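Local structure of binding domain (Hc) of Paraclostridial Mosquitocidal Protein 1 (Paraclostridium bifermentans, 6HOX) at residues Arg250-Glu255 with Pro305-Lys310. The protein probably targets the neurotoxin to host nerve cells as its receptor-binding domain, part of a toxin that specifically targets Anopheles mosquitoes. Numbering follows the deposited sequence.
Sequences RDFWGE and PYLYHK
Leu307 CD1 touches the six-membered end of the Trp253 indole and the CE2 side of the Phe252 ring. Leu307 CD1 lies 3.8 Å from Trp253 CH2 and 4.0 Å from Phe252 CE2. The two aromatic side chains approach the leucine from the opposite direction. Phe252 has CG anti to its own nitrogen (chi1 -179°), which carries the ring out from the turn toward Leu307. The rings also pack on each other: Phe252 CD2 sits over one face of the indole, near its rim, and Trp253 CE3 lies at the phenyl edge. Val438 of strand 435-438 touches all three side chains. This apolar cluster joins two loops of the C-terminal receptor-binding subdomain, HCC, which has a beta-trefoil fold. Residues Asp251 to Gly254 form a type I turn that presents both rings. Asp251 OD1 accepts the Glu255 N-H at 3.0 Å, from above the carboxylate plane, and two weak bonds from Trp253 N and Gly254 N. Packing is looser at Tyr308. Its side chain crosses that of Trp253 at about a right angle, and Tyr308 OH stands 4.1 Å from Trp253 CZ2. That hydroxyl bonds to Trp444 O and Asp441 N, while Trp253 NE1 bonds to Ser439 O. Farther out, the exposed Lys310 pairs with Glu440.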
loop_
_atom_site.group_PDB
_atom_site.type_symbol
_atom_site.label_atom_id
_atom_site.label_comp_id
_atom_site.label_asym_id
_atom_site.label_seq_id
_atom_site.Cartn_x
_atom_site.Cartn_y
_atom_site.Cartn_z
ATOM N N ARG A 250 8.648 -5.470 -0.955
ATOM C CA ARG A 250 7.540 -4.922 -0.218
ATOM C C ARG A 250 6.561 -6.023 0.173
ATOM O O ARG A 250 6.418 -7.039 -0.519
ATOM C CB ARG A 250 6.812 -3.890 -1.089
ATOM C CG ARG A 250 7.678 -2.708 -1.481
ATOM C CD ARG A 250 7.643 -1.648 -0.417
ATOM N NE ARG A 250 8.589 -0.590 -0.721
ATOM C CZ ARG A 250 8.952 0.332 0.146
ATOM N NH1 ARG A 250 8.273 0.469 1.269
ATOM N NH2 ARG A 250 9.994 1.101 -0.108
ATOM N N ASP A 251 5.877 -5.791 1.292
ATOM C CA ASP A 251 4.730 -6.580 1.655
ATOM C C ASP A 251 3.472 -5.998 0.997
ATOM O O ASP A 251 3.508 -4.981 0.317
ATOM C CB ASP A 251 4.604 -6.744 3.174
ATOM C CG ASP A 251 4.220 -5.506 3.962
ATOM O OD1 ASP A 251 3.653 -4.561 3.363
ATOM O OD2 ASP A 251 4.480 -5.509 5.186
ATOM N N PHE A 252 2.367 -6.719 1.187
ATOM C CA PHE A 252 1.076 -6.467 0.602
ATOM C C PHE A 252 0.589 -5.037 0.898
ATOM O O PHE A 252 -0.128 -4.440 0.059
ATOM C CB PHE A 252 0.099 -7.502 1.163
ATOM C CG PHE A 252 -1.300 -7.390 0.620
ATOM C CD1 PHE A 252 -1.635 -7.997 -0.586
ATOM C CD2 PHE A 252 -2.257 -6.657 1.291
ATOM C CE1 PHE A 252 -2.916 -7.892 -1.093
ATOM C CE2 PHE A 252 -3.539 -6.547 0.780
ATOM C CZ PHE A 252 -3.870 -7.176 -0.398
ATOM N N TRP A 253 0.948 -4.516 2.084
ATOM C CA TRP A 253 0.523 -3.214 2.547
ATOM C C TRP A 253 1.378 -2.089 1.950
ATOM O O TRP A 253 0.978 -0.915 2.058
ATOM C CB TRP A 253 0.568 -3.134 4.073
ATOM C CG TRP A 253 -0.137 -4.226 4.818
ATOM C CD1 TRP A 253 0.423 -5.030 5.769
ATOM C CD2 TRP A 253 -1.524 -4.609 4.725
ATOM N NE1 TRP A 253 -0.515 -5.879 6.284
ATOM C CE2 TRP A 253 -1.722 -5.644 5.670
ATOM C CE3 TRP A 253 -2.618 -4.162 3.976
ATOM C CZ2 TRP A 253 -2.956 -6.274 5.845
ATOM C CZ3 TRP A 253 -3.839 -4.792 4.141
ATOM C CH2 TRP A 253 -4.004 -5.827 5.069
ATOM N N GLY A 254 2.563 -2.424 1.408
ATOM C CA GLY A 254 3.507 -1.437 0.864
ATOM C C GLY A 254 4.660 -1.085 1.805
ATOM O O GLY A 254 5.410 -0.122 1.528
ATOM N N GLU A 255 4.812 -1.869 2.884
ATOM C CA GLU A 255 5.895 -1.731 3.861
ATOM C C GLU A 255 7.033 -2.683 3.507
ATOM O O GLU A 255 6.861 -3.605 2.720
ATOM C CB GLU A 255 5.342 -1.929 5.270
ATOM C CG GLU A 255 4.187 -0.975 5.537
ATOM C CD GLU A 255 3.920 -0.679 6.999
ATOM O OE1 GLU A 255 4.213 -1.541 7.844
ATOM O OE2 GLU A 255 3.401 0.410 7.278
ATOM N N PRO A 305 -11.951 -10.259 0.218
ATOM C CA PRO A 305 -11.216 -11.510 0.383
ATOM C C PRO A 305 -10.689 -11.619 1.810
ATOM O O PRO A 305 -10.255 -10.618 2.395
ATOM C CB PRO A 305 -10.045 -11.385 -0.596
ATOM C CG PRO A 305 -9.792 -9.888 -0.617
ATOM C CD PRO A 305 -11.178 -9.272 -0.550
ATOM N N TYR A 306 -10.730 -12.831 2.349
ATOM C CA TYR A 306 -10.027 -13.139 3.567
ATOM C C TYR A 306 -8.522 -13.142 3.276
ATOM O O TYR A 306 -8.098 -13.682 2.259
ATOM C CB TYR A 306 -10.442 -14.511 4.112
ATOM C CG TYR A 306 -11.747 -14.531 4.858
ATOM C CD1 TYR A 306 -11.798 -14.218 6.202
ATOM C CD2 TYR A 306 -12.931 -14.876 4.218
ATOM C CE1 TYR A 306 -12.999 -14.223 6.891
ATOM C CE2 TYR A 306 -14.137 -14.903 4.894
ATOM C CZ TYR A 306 -14.170 -14.573 6.237
ATOM O OH TYR A 306 -15.357 -14.567 6.911
ATOM N N LEU A 307 -7.731 -12.571 4.192
ATOM C CA LEU A 307 -6.265 -12.622 4.114
ATOM C C LEU A 307 -5.680 -13.472 5.243
ATOM O O LEU A 307 -4.601 -14.033 5.070
ATOM C CB LEU A 307 -5.677 -11.209 4.215
ATOM C CG LEU A 307 -6.175 -10.185 3.197
ATOM C CD1 LEU A 307 -5.494 -8.856 3.425
ATOM C CD2 LEU A 307 -5.957 -10.656 1.778
ATOM N N TYR A 308 -6.340 -13.494 6.409
ATOM C CA TYR A 308 -5.787 -14.138 7.613
ATOM C C TYR A 308 -6.359 -15.563 7.796
ATOM O O TYR A 308 -5.669 -16.440 8.334
ATOM C CB TYR A 308 -6.074 -13.315 8.873
ATOM C CG TYR A 308 -5.774 -11.827 8.865
ATOM C CD1 TYR A 308 -4.785 -11.253 8.077
ATOM C CD2 TYR A 308 -6.470 -10.985 9.720
ATOM C CE1 TYR A 308 -4.534 -9.882 8.106
ATOM C CE2 TYR A 308 -6.222 -9.623 9.775
ATOM C CZ TYR A 308 -5.239 -9.066 8.978
ATOM O OH TYR A 308 -5.014 -7.722 9.057
ATOM N N HIS A 309 -7.629 -15.771 7.411
ATOM C CA HIS A 309 -8.364 -17.066 7.498
ATOM C C HIS A 309 -8.289 -17.647 8.916
ATOM O O HIS A 309 -7.968 -18.823 9.101
ATOM C CB HIS A 309 -7.841 -18.073 6.466
ATOM C CG HIS A 309 -7.801 -17.541 5.072
ATOM N ND1 HIS A 309 -8.912 -17.505 4.268
ATOM C CD2 HIS A 309 -6.795 -16.977 4.361
ATOM C CE1 HIS A 309 -8.588 -16.982 3.104
ATOM N NE2 HIS A 309 -7.293 -16.638 3.140
ATOM N N LYS A 310 -8.590 -16.818 9.917
ATOM C CA LYS A 310 -8.510 -17.239 11.315
ATOM C C LYS A 310 -9.514 -18.371 11.557
ATOM O O LYS A 310 -10.589 -18.400 10.973
ATOM C CB LYS A 310 -8.713 -16.032 12.233
ATOM C CG LYS A 310 -7.625 -14.979 12.084
ATOM C CD LYS A 310 -7.464 -14.066 13.275
ATOM C CE LYS A 310 -6.014 -13.757 13.584
ATOM N NZ LYS A 310 -5.899 -12.849 14.751
#